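Local coordinates for isomerase prhC (Penicillium brasilianum, PDB 5X9J), which isomerises an intermediate in the biosynthesis of paraherquonin, a highly congested hexacyclic fungal meroterpenoid, and works as a homodimer of the trt14 family, at residues Val49-Thr59 with Pro70-Phe80; Ala106-Cys115 with Glu127-Cys138. All coordinates share one frame; numbering follows the deposited sequence.

Interaction 1: residues Val49-Thr59 with Pro70-Phe80; sequences VLALRTESCLT and PLNNQETREYF
The R53 guanidinium has OD1 of N73 at its edge, as well as a water in its plane, and stands almost square to the nearby F80 ring, their planes 88° apart; its NH1 passes 3.5 Å from CG2 of T76. That same methyl sits over the centre of one face of F80, 3.9 Å above the ring plane, so one methyl touches both the ring and the guanidinium. On R77 the guanidinium takes CD1 of L50 over one face, while the other branch of L50, CD2, packs 3.7 Å from CB of N73.

N73 illustrates how one amide can tie a turn to a helix. With CG beside the backbone N (chi1 -71°), its ND2 reaches T54 O at 2.8 Å, the acceptor lying in the amide plane; C57 N, closing the type I turn T54-C57, comes to the same oxygen from the opposite face. A water donates to E55 O and C57 O and accepts from N73 N, joining the turn to the first residue of the helix.

T59 and L71 form a single antiparallel bridge, with T59 N to L71 O and L71 N to T59 O both at 2.9 Å. Immediately afterwards the helix starts with a capping box: N72 OD1 accepts from E75 N at 2.9 Å, and E75 OE2 accepts from N72 N through its anti lone pair. Strand, bridge and capped helix together make a strand-loop-helix connection, which packs helix 73-86 against helix 46-51 and the edge of the curved sheet.

Interaction 2: residues Ala106-Cys115 with Glu127-Cys138; sequences AKKIAFRAAC and ENLVILQATDDC
A G1 beta bulge marks the start of this antiparallel ladder, where K107 and K108, which meet A134 and Q133 across the contact, both face D103. K108 NZ donates to Q133 OE1 across a non-hydrogen-bonded pair, though the modelled 2.5 Å is too short to be trusted as an exact distance. Q133 reaches this spot because its chain bends at chi2 (72°), and the other end of the amide is gripped too: NE2 donates to A106 O at 3.0 Å and to A134 O within its own strand. A leucine in place of Q133 would probably leave A106 O without its amide donor and take from K108 NZ its partner on this strand.

On the opposite side of the sheet, V130 CB sits over one face of F111, 3.9 Å from the ring centroid, while L132 CD1 meets the ring's edge at 3.8 Å from CE2. Back on the face of K108 and Q133, two waters link R112 to the partner strand, one from NH2 to E127 OE1, the other from NE to N128 O; NH1 turns to D96.

Around this hairpin, helix 26-43 packs on F111 and A134, strands 90-94 and 141-148 flank it, and L129 of the second subunit touches L129 and I131.

Overall arrangement
Interactions 1 and 2 show how a curved sheet can be built from within and attached to helices at its edge. Interaction 2 is the central hairpin of the sheet; interaction 1 follows the edge strand 57-61, which pairs in parallel with strand 141-148, itself the antiparallel neighbour of strand 124-134. One strand thus separates the two contacts, whose centres lie about 15 Å apart. They nevertheless meet directly at their turns, where T54 CG2 packs 3.5 Å from T135 CG2. Along the chain, interaction 1 closes before interaction 2 opens. Their surroundings differ: the second subunit packs against interaction 2 but does not touch interaction 1.

Interaction 1: residues Val49-Thr59 with Pro70-Phe80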
loop_
_atom_site.group_PDB
_atom_site.type_symbol
_atom_site.label_atom_id
_atom_site.label_comp_id
_atom_site.label_asym_id
_atom_site.label_seq_id
_atom_site.Cartn_x
_atom_site.Cartn_y
_atom_site.Cartn_z
ATOM N N VAL B 49 -18.165 14.157 -0.001
ATOM C CA VAL B 49 -16.770 13.851 0.335
ATOM C C VAL B 49 -16.337 14.671 1.540
ATOM O O VAL B 49 -15.909 14.133 2.565
ATOM C CB VAL B 49 -15.843 14.112 -0.867
ATOM C CG1 VAL B 49 -14.380 14.117 -0.421
ATOM C CG2 VAL B 49 -16.050 13.076 -1.951
ATOM N N LEU B 50 -16.479 15.991 1.438
ATOM C CA LEU B 50 -16.023 16.871 2.503
ATOM C C LEU B 50 -16.844 16.705 3.772
ATOM O O LEU B 50 -16.304 16.831 4.879
ATOM C CB LEU B 50 -16.055 18.312 2.009
ATOM C CG LEU B 50 -15.022 18.451 0.891
ATOM C CD1 LEU B 50 -15.247 19.701 0.075
ATOM C CD2 LEU B 50 -13.622 18.446 1.481
ATOM N N ALA B 51 -18.136 16.400 3.641
ATOM C CA ALA B 51 -18.969 16.213 4.819
ATOM C C ALA B 51 -18.583 14.971 5.613
ATOM O O ALA B 51 -18.931 14.869 6.794
ATOM C CB ALA B 51 -20.439 16.134 4.410
ATOM N N LEU B 52 -17.892 14.015 4.995
ATOM C CA LEU B 52 -17.437 12.841 5.726
ATOM C C LEU B 52 -16.159 13.097 6.527
ATOM O O LEU B 52 -15.804 12.286 7.390
ATOM C CB LEU B 52 -17.231 11.681 4.747
ATOM C CG LEU B 52 -17.023 10.295 5.360
ATOM C CD1 LEU B 52 -18.257 9.875 6.155
ATOM C CD2 LEU B 52 -16.682 9.278 4.275
ATOM N N ARG B 53 -15.470 14.202 6.279
ATOM C CA ARG B 53 -14.186 14.479 6.902
ATOM C C ARG B 53 -14.323 15.511 8.010
ATOM O O ARG B 53 -15.140 16.429 7.926
ATOM C CB ARG B 53 -13.191 14.991 5.865
ATOM C CG ARG B 53 -13.015 14.039 4.728
ATOM C CD ARG B 53 -12.129 14.624 3.670
ATOM N NE ARG B 53 -12.085 13.726 2.526
ATOM C CZ ARG B 53 -11.023 13.561 1.751
ATOM N NH1 ARG B 53 -9.891 14.229 2.020
ATOM N NH2 ARG B 53 -11.094 12.712 0.726
ATOM N N THR B 54 -13.502 15.361 9.046
ATOM C CA THR B 54 -13.321 16.459 9.984
ATOM C C THR B 54 -12.708 17.651 9.263
ATOM O O THR B 54 -12.121 17.522 8.182
ATOM C CB THR B 54 -12.419 16.039 11.137
ATOM O OG1 THR B 54 -11.108 15.759 10.627
ATOM C CG2 THR B 54 -12.968 14.797 11.801
ATOM N N GLU B 55 -12.841 18.833 9.877
ATOM C CA GLU B 55 -12.272 20.038 9.279
ATOM C C GLU B 55 -10.755 19.952 9.153
ATOM O O GLU B 55 -10.177 20.530 8.227
ATOM C CB GLU B 55 -12.654 21.278 10.095
ATOM C CG GLU B 55 -14.065 21.800 9.818
ATOM C CD GLU B 55 -14.218 23.284 10.140
ATOM O OE1 GLU B 55 -13.188 23.953 10.402
ATOM O OE2 GLU B 55 -15.371 23.778 10.127
ATOM N N SER B 56 -10.093 19.252 10.067
ATOM C CA SER B 56 -8.639 19.165 10.053
ATOM C C SER B 56 -8.126 17.905 9.352
ATOM O O SER B 56 -6.934 17.608 9.442
ATOM C CB SER B 56 -8.096 19.233 11.481
ATOM O OG SER B 56 -8.665 18.216 12.283
ATOM N N CYS B 57 -8.990 17.176 8.644
ATOM C CA CYS B 57 -8.577 15.927 8.014
ATOM C C CYS B 57 -7.434 16.159 7.032
ATOM O O CYS B 57 -7.451 17.102 6.241
ATOM C CB CYS B 57 -9.762 15.287 7.281
ATOM S SG CYS B 57 -9.402 13.629 6.604
ATOM N N LEU B 58 -6.444 15.279 7.070
ATOM C CA LEU B 58 -5.344 15.305 6.119
ATOM C C LEU B 58 -5.305 13.998 5.339
ATOM O O LEU B 58 -5.545 12.930 5.902
ATOM C CB LEU B 58 -4.004 15.525 6.834
ATOM C CG LEU B 58 -3.825 16.897 7.491
ATOM C CD1 LEU B 58 -2.538 16.937 8.307
ATOM C CD2 LEU B 58 -3.824 17.981 6.422
ATOM N N THR B 59 -4.980 14.092 4.049
ATOM C CA THR B 59 -4.783 12.941 3.175
ATOM C C THR B 59 -3.296 12.795 2.868
ATOM O O THR B 59 -2.669 13.737 2.373
ATOM C CB THR B 59 -5.570 13.094 1.868
ATOM O OG1 THR B 59 -6.960 13.251 2.158
ATOM C CG2 THR B 59 -5.381 11.855 0.977
ATOM N N PRO B 70 1.027 16.043 2.777
ATOM C CA PRO B 70 -0.392 15.852 3.096
ATOM C C PRO B 70 -1.249 16.978 2.541
ATOM O O PRO B 70 -0.833 18.138 2.502
ATOM C CB PRO B 70 -0.411 15.843 4.629
ATOM C CG PRO B 70 0.816 16.628 5.018
ATOM C CD PRO B 70 1.843 16.298 3.977
ATOM N N LEU B 71 -2.455 16.628 2.107
ATOM C CA LEU B 71 -3.399 17.597 1.568
ATOM C C LEU B 71 -4.542 17.810 2.548
ATOM O O LEU B 71 -5.076 16.852 3.106
ATOM C CB LEU B 71 -3.961 17.141 0.223
ATOM C CG LEU B 71 -2.987 16.912 -0.938
ATOM C CD1 LEU B 71 -3.788 16.691 -2.210
ATOM C CD2 LEU B 71 -2.041 18.087 -1.093
ATOM N N ASN B 72 -4.929 19.069 2.745
ATOM C CA ASN B 72 -6.080 19.365 3.583
ATOM C C ASN B 72 -7.359 19.281 2.749
ATOM O O ASN B 72 -7.335 18.958 1.556
ATOM C CB ASN B 72 -5.913 20.729 4.271
ATOM C CG ASN B 72 -5.794 21.888 3.293
ATOM O OD1 ASN B 72 -6.400 21.890 2.229
ATOM N ND2 ASN B 72 -4.995 22.889 3.662
ATOM N N ASN B 73 -8.495 19.593 3.382
ATOM C CA ASN B 73 -9.782 19.418 2.714
ATOM C C ASN B 73 -9.905 20.301 1.478
ATOM O O ASN B 73 -10.427 19.862 0.446
ATOM C CB ASN B 73 -10.921 19.690 3.690
ATOM C CG ASN B 73 -11.051 18.597 4.729
ATOM O OD1 ASN B 73 -10.549 17.489 4.538
ATOM N ND2 ASN B 73 -11.731 18.895 5.828
ATOM N N GLN B 74 -9.430 21.542 1.557
ATOM C CA GLN B 74 -9.509 22.425 0.396
ATOM C C GLN B 74 -8.610 21.931 -0.734
ATOM O O GLN B 74 -9.004 21.959 -1.906
ATOM C CB GLN B 74 -9.144 23.855 0.796
ATOM C CG GLN B 74 -9.033 24.829 -0.382
ATOM C CD GLN B 74 -10.351 25.004 -1.131
ATOM O OE1 GLN B 74 -11.435 24.921 -0.538
ATOM N NE2 GLN B 74 -10.263 25.236 -2.444
ATOM N N GLU B 75 -7.408 21.468 -0.404
ATOM C CA GLU B 75 -6.519 20.948 -1.439
ATOM C C GLU B 75 -7.077 19.670 -2.056
ATOM O O GLU B 75 -6.973 19.464 -3.270
ATOM C CB GLU B 75 -5.129 20.717 -0.857
ATOM C CG GLU B 75 -4.471 22.008 -0.384
ATOM C CD GLU B 75 -3.223 21.757 0.433
ATOM O OE1 GLU B 75 -2.169 22.327 0.078
ATOM O OE2 GLU B 75 -3.295 20.984 1.424
ATOM N N THR B 76 -7.687 18.813 -1.236
ATOM C CA THR B 76 -8.345 17.616 -1.753
ATOM C C THR B 76 -9.432 17.969 -2.768
ATOM O O THR B 76 -9.545 17.323 -3.819
ATOM C CB THR B 76 -8.937 16.807 -0.596
ATOM O OG1 THR B 76 -7.869 16.221 0.156
ATOM C CG2 THR B 76 -9.848 15.704 -1.122
ATOM N N ARG B 77 -10.243 18.985 -2.474
ATOM C CA ARG B 77 -11.277 19.386 -3.421
ATOM C C ARG B 77 -10.663 19.835 -4.738
ATOM O O ARG B 77 -11.116 19.430 -5.815
ATOM C CB ARG B 77 -12.146 20.494 -2.829
ATOM C CG ARG B 77 -13.217 21.014 -3.802
ATOM C CD ARG B 77 -14.276 21.837 -3.080
ATOM N NE ARG B 77 -13.676 22.639 -2.018
ATOM C CZ ARG B 77 -14.345 23.138 -0.984
ATOM N NH1 ARG B 77 -15.652 22.917 -0.871
ATOM N NH2 ARG B 77 -13.706 23.849 -0.057
ATOM N N GLU B 78 -9.624 20.673 -4.671
ATOM C CA GLU B 78 -8.962 21.114 -5.896
ATOM C C GLU B 78 -8.381 19.934 -6.660
ATOM O O GLU B 78 -8.491 19.866 -7.889
ATOM C CB GLU B 78 -7.871 22.136 -5.577
ATOM C CG GLU B 78 -8.386 23.487 -5.082
ATOM C CD GLU B 78 -7.258 24.474 -4.776
ATOM O OE1 GLU B 78 -7.010 24.768 -3.583
ATOM O OE2 GLU B 78 -6.614 24.954 -5.737
ATOM N N TYR B 79 -7.768 18.982 -5.949
ATOM C CA TYR B 79 -7.206 17.822 -6.631
ATOM C C TYR B 79 -8.294 17.008 -7.320
ATOM O O TYR B 79 -8.119 16.565 -8.464
ATOM C CB TYR B 79 -6.422 16.948 -5.654
ATOM C CG TYR B 79 -5.943 15.662 -6.286
ATOM C CD1 TYR B 79 -4.849 15.652 -7.138
ATOM C CD2 TYR B 79 -6.605 14.460 -6.056
ATOM C CE1 TYR B 79 -4.410 14.480 -7.730
ATOM C CE2 TYR B 79 -6.175 13.280 -6.642
ATOM C CZ TYR B 79 -5.075 13.297 -7.479
ATOM O OH TYR B 79 -4.643 12.130 -8.069
ATOM N N PHE B 80 -9.429 16.803 -6.643
ATOM C CA PHE B 80 -10.514 16.041 -7.253
ATOM C C PHE B 80 -11.085 16.750 -8.480
ATOM O O PHE B 80 -11.498 16.091 -9.442
ATOM C CB PHE B 80 -11.613 15.768 -6.227
ATOM C CG PHE B 80 -11.271 14.672 -5.242
ATOM C CD1 PHE B 80 -12.234 14.157 -4.391
ATOM C CD2 PHE B 80 -9.985 14.157 -5.168
ATOM C CE1 PHE B 80 -11.922 13.144 -3.477
ATOM C CE2 PHE B 80 -9.664 13.142 -4.256
ATOM C CZ PHE B 80 -10.635 12.640 -3.412
HETATM O O HOH W 1 -8.447 19.596 6.364
HETATM O O HOH W 2 -8.302 15.856 3.525
#

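Interaction 2: residues Ala106-Cys115 with Glu127-Cys138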
loop_
_atom_site.group_PDB
_atom_site.type_symbol
_atom_site.label_atom_id
_atom_site.label_comp_id
_atom_site.label_asym_id
_atom_site.label_seq_id
_atom_site.Cartn_x
_atom_site.Cartn_y
_atom_site.Cartn_z
ATOM N N ALA B 106 -8.145 1.801 18.425
ATOM C CA ALA B 106 -7.601 3.027 17.860
ATOM C C ALA B 106 -8.545 3.706 16.878
ATOM O O ALA B 106 -8.247 4.819 16.435
ATOM C CB ALA B 106 -6.259 2.745 17.171
ATOM N N LYS B 107 -9.671 3.072 16.537
ATOM C CA LYS B 107 -10.621 3.604 15.555
ATOM C C LYS B 107 -9.948 3.805 14.195
ATOM O O LYS B 107 -10.098 4.842 13.542
ATOM C CB LYS B 107 -11.266 4.905 16.046
ATOM C CG LYS B 107 -11.818 4.849 17.482
ATOM C CD LYS B 107 -13.024 3.950 17.598
ATOM C CE LYS B 107 -13.616 3.997 19.008
ATOM N NZ LYS B 107 -12.718 3.353 20.009
ATOM N N LYS B 108 -9.200 2.793 13.772
ATOM C CA LYS B 108 -8.526 2.781 12.481
ATOM C C LYS B 108 -8.962 1.559 11.684
ATOM O O LYS B 108 -9.281 0.509 12.249
ATOM C CB LYS B 108 -7.005 2.731 12.628
ATOM C CG LYS B 108 -6.307 4.049 12.913
ATOM C CD LYS B 108 -4.857 3.744 13.323
ATOM C CE LYS B 108 -3.907 4.880 12.970
ATOM N NZ LYS B 108 -4.012 6.065 13.866
ATOM N N ILE B 109 -8.930 1.688 10.360
ATOM C CA ILE B 109 -9.238 0.555 9.504
ATOM C C ILE B 109 -8.373 0.640 8.259
ATOM O O ILE B 109 -8.192 1.713 7.676
ATOM C CB ILE B 109 -10.750 0.504 9.176
ATOM C CG1 ILE B 109 -11.083 -0.725 8.320
ATOM C CG2 ILE B 109 -11.225 1.814 8.516
ATOM C CD1 ILE B 109 -12.615 -1.047 8.280
ATOM N N ALA B 110 -7.817 -0.497 7.864
ATOM C CA ALA B 110 -7.041 -0.593 6.639
ATOM C C ALA B 110 -7.766 -1.549 5.708
ATOM O O ALA B 110 -8.182 -2.627 6.134
ATOM C CB ALA B 110 -5.617 -1.087 6.908
ATOM N N PHE B 111 -7.929 -1.155 4.447
ATOM C CA PHE B 111 -8.628 -2.020 3.513
ATOM C C PHE B 111 -8.034 -1.876 2.125
ATOM O O PHE B 111 -7.476 -0.839 1.771
ATOM C CB PHE B 111 -10.134 -1.720 3.480
ATOM C CG PHE B 111 -10.471 -0.287 3.143
ATOM C CD1 PHE B 111 -10.725 0.092 1.832
ATOM C CD2 PHE B 111 -10.560 0.669 4.145
ATOM C CE1 PHE B 111 -11.067 1.405 1.528
ATOM C CE2 PHE B 111 -10.880 1.973 3.854
ATOM C CZ PHE B 111 -11.152 2.344 2.536
ATOM N N ARG B 112 -8.160 -2.938 1.345
ATOM C CA ARG B 112 -7.777 -2.923 -0.054
ATOM C C ARG B 112 -8.929 -2.398 -0.894
ATOM O O ARG B 112 -10.097 -2.694 -0.622
ATOM C CB ARG B 112 -7.392 -4.327 -0.512
ATOM C CG ARG B 112 -6.156 -4.895 0.164
ATOM C CD ARG B 112 -5.880 -6.288 -0.390
ATOM N NE ARG B 112 -5.342 -6.225 -1.748
ATOM C CZ ARG B 112 -5.070 -7.293 -2.491
ATOM N NH1 ARG B 112 -5.310 -8.512 -2.017
ATOM N NH2 ARG B 112 -4.560 -7.139 -3.705
ATOM N N ALA B 113 -8.599 -1.604 -1.910
ATOM C CA ALA B 113 -9.606 -1.025 -2.779
ATOM C C ALA B 113 -9.098 -1.054 -4.211
ATOM O O ALA B 113 -7.896 -1.185 -4.470
ATOM C CB ALA B 113 -9.952 0.410 -2.360
ATOM N N ALA B 114 -10.033 -0.961 -5.145
ATOM C CA ALA B 114 -9.715 -0.819 -6.555
ATOM C C ALA B 114 -10.457 0.396 -7.085
ATOM O O ALA B 114 -11.462 0.827 -6.519
ATOM C CB ALA B 114 -10.091 -2.076 -7.357
ATOM N N CYS B 115 -9.937 0.963 -8.165
ATOM C CA CYS B 115 -10.586 2.090 -8.808
ATOM C C CYS B 115 -10.415 1.963 -10.311
ATOM O O CYS B 115 -9.533 1.249 -10.803
ATOM C CB CYS B 115 -10.040 3.436 -8.331
ATOM S SG CYS B 115 -8.295 3.657 -8.691
ATOM N N GLU B 127 -5.174 -0.186 -8.086
ATOM C CA GLU B 127 -5.501 -0.913 -6.872
ATOM C C GLU B 127 -4.763 -0.247 -5.724
ATOM O O GLU B 127 -3.659 0.283 -5.896
ATOM C CB GLU B 127 -5.138 -2.397 -6.989
ATOM C CG GLU B 127 -6.021 -3.139 -8.014
ATOM C CD GLU B 127 -5.519 -4.536 -8.351
ATOM O OE1 GLU B 127 -4.865 -5.169 -7.492
ATOM O OE2 GLU B 127 -5.781 -5.002 -9.482
ATOM N N ASN B 128 -5.396 -0.248 -4.557
ATOM C CA ASN B 128 -5.023 0.673 -3.498
ATOM C C ASN B 128 -5.036 -0.047 -2.159
ATOM O O ASN B 128 -5.677 -1.086 -1.988
ATOM C CB ASN B 128 -5.990 1.880 -3.440
ATOM C CG ASN B 128 -6.149 2.581 -4.803
ATOM O OD1 ASN B 128 -5.607 3.665 -5.026
ATOM N ND2 ASN B 128 -6.899 1.954 -5.716
ATOM N N LEU B 129 -4.332 0.537 -1.199
ATOM C CA LEU B 129 -4.506 0.216 0.212
ATOM C C LEU B 129 -4.822 1.530 0.909
ATOM O O LEU B 129 -4.082 2.506 0.761
ATOM C CB LEU B 129 -3.259 -0.458 0.795
ATOM C CG LEU B 129 -3.358 -1.134 2.185
ATOM C CD1 LEU B 129 -3.456 -0.109 3.323
ATOM C CD2 LEU B 129 -4.496 -2.101 2.271
ATOM N N VAL B 130 -5.937 1.574 1.623
ATOM C CA VAL B 130 -6.386 2.794 2.280
ATOM C C VAL B 130 -6.392 2.537 3.778
ATOM O O VAL B 130 -6.879 1.498 4.227
ATOM C CB VAL B 130 -7.783 3.230 1.801
ATOM C CG1 VAL B 130 -8.255 4.474 2.585
ATOM C CG2 VAL B 130 -7.769 3.528 0.286
ATOM N N ILE B 131 -5.851 3.472 4.550
ATOM C CA ILE B 131 -6.025 3.467 5.995
ATOM C C ILE B 131 -6.859 4.682 6.365
ATOM O O ILE B 131 -6.543 5.802 5.953
ATOM C CB ILE B 131 -4.680 3.492 6.736
ATOM C CG1 ILE B 131 -3.836 2.270 6.365
ATOM C CG2 ILE B 131 -4.923 3.567 8.261
ATOM C CD1 ILE B 131 -2.424 2.280 7.018
ATOM N N LEU B 132 -7.905 4.473 7.153
ATOM C CA LEU B 132 -8.699 5.574 7.676
ATOM C C LEU B 132 -8.508 5.684 9.181
ATOM O O LEU B 132 -8.520 4.678 9.892
ATOM C CB LEU B 132 -10.188 5.394 7.375
ATOM C CG LEU B 132 -10.565 5.227 5.902
ATOM C CD1 LEU B 132 -12.073 4.968 5.770
ATOM C CD2 LEU B 132 -10.162 6.452 5.096
ATOM N N GLN B 133 -8.321 6.910 9.650
ATOM C CA GLN B 133 -8.433 7.236 11.062
ATOM C C GLN B 133 -9.813 7.844 11.253
ATOM O O GLN B 133 -10.122 8.879 10.659
ATOM C CB GLN B 133 -7.342 8.214 11.509
ATOM C CG GLN B 133 -7.570 8.764 12.927
ATOM C CD GLN B 133 -7.313 7.715 13.984
ATOM O OE1 GLN B 133 -6.179 7.287 14.167
ATOM N NE2 GLN B 133 -8.367 7.271 14.668
ATOM N N ALA B 134 -10.645 7.186 12.035
ATOM C CA ALA B 134 -11.988 7.684 12.277
ATOM C C ALA B 134 -12.005 8.527 13.542
ATOM O O ALA B 134 -11.120 8.421 14.394
ATOM C CB ALA B 134 -12.972 6.528 12.416
ATOM N N THR B 135 -13.025 9.374 13.655
ATOM C CA THR B 135 -13.308 9.998 14.937
ATOM C C THR B 135 -13.782 8.947 15.933
ATOM O O THR B 135 -14.031 7.787 15.590
ATOM C CB THR B 135 -14.376 11.078 14.808
ATOM O OG1 THR B 135 -15.504 10.542 14.103
ATOM C CG2 THR B 135 -13.833 12.269 14.082
ATOM N N ASP B 136 -13.948 9.383 17.183
ATOM C CA ASP B 136 -14.211 8.432 18.256
ATOM C C ASP B 136 -15.569 7.760 18.108
ATOM O O ASP B 136 -15.720 6.581 18.447
ATOM C CB ASP B 136 -14.108 9.122 19.608
ATOM C CG ASP B 136 -13.439 8.249 20.634
ATOM O OD1 ASP B 136 -12.284 8.560 21.004
ATOM O OD2 ASP B 136 -14.056 7.233 21.038
ATOM N N ASP B 137 -16.571 8.486 17.621
ATOM C CA ASP B 137 -17.864 7.859 17.368
ATOM C C ASP B 137 -17.921 7.139 16.024
ATOM O O ASP B 137 -18.983 6.615 15.668
ATOM C CB ASP B 137 -18.987 8.898 17.447
ATOM C CG ASP B 137 -18.748 10.089 16.540
ATOM O OD1 ASP B 137 -17.810 10.039 15.715
ATOM O OD2 ASP B 137 -19.507 11.078 16.641
ATOM N N CYS B 138 -16.812 7.113 15.272
ATOM C CA CYS B 138 -16.707 6.441 13.976
ATOM C C CYS B 138 -17.604 7.055 12.918
ATOM O O CYS B 138 -17.929 6.394 11.930
ATOM C CB CYS B 138 -17.016 4.944 14.083
ATOM S SG CYS B 138 -15.923 4.068 15.175
HETATM O O HOH W 3 -5.974 6.356 17.148
HETATM O O HOH W 4 -11.373 5.440 20.874
HETATM O O HOH W 5 -3.920 -4.736 -5.049
HETATM O O HOH W 6 -5.325 -3.639 -3.119
#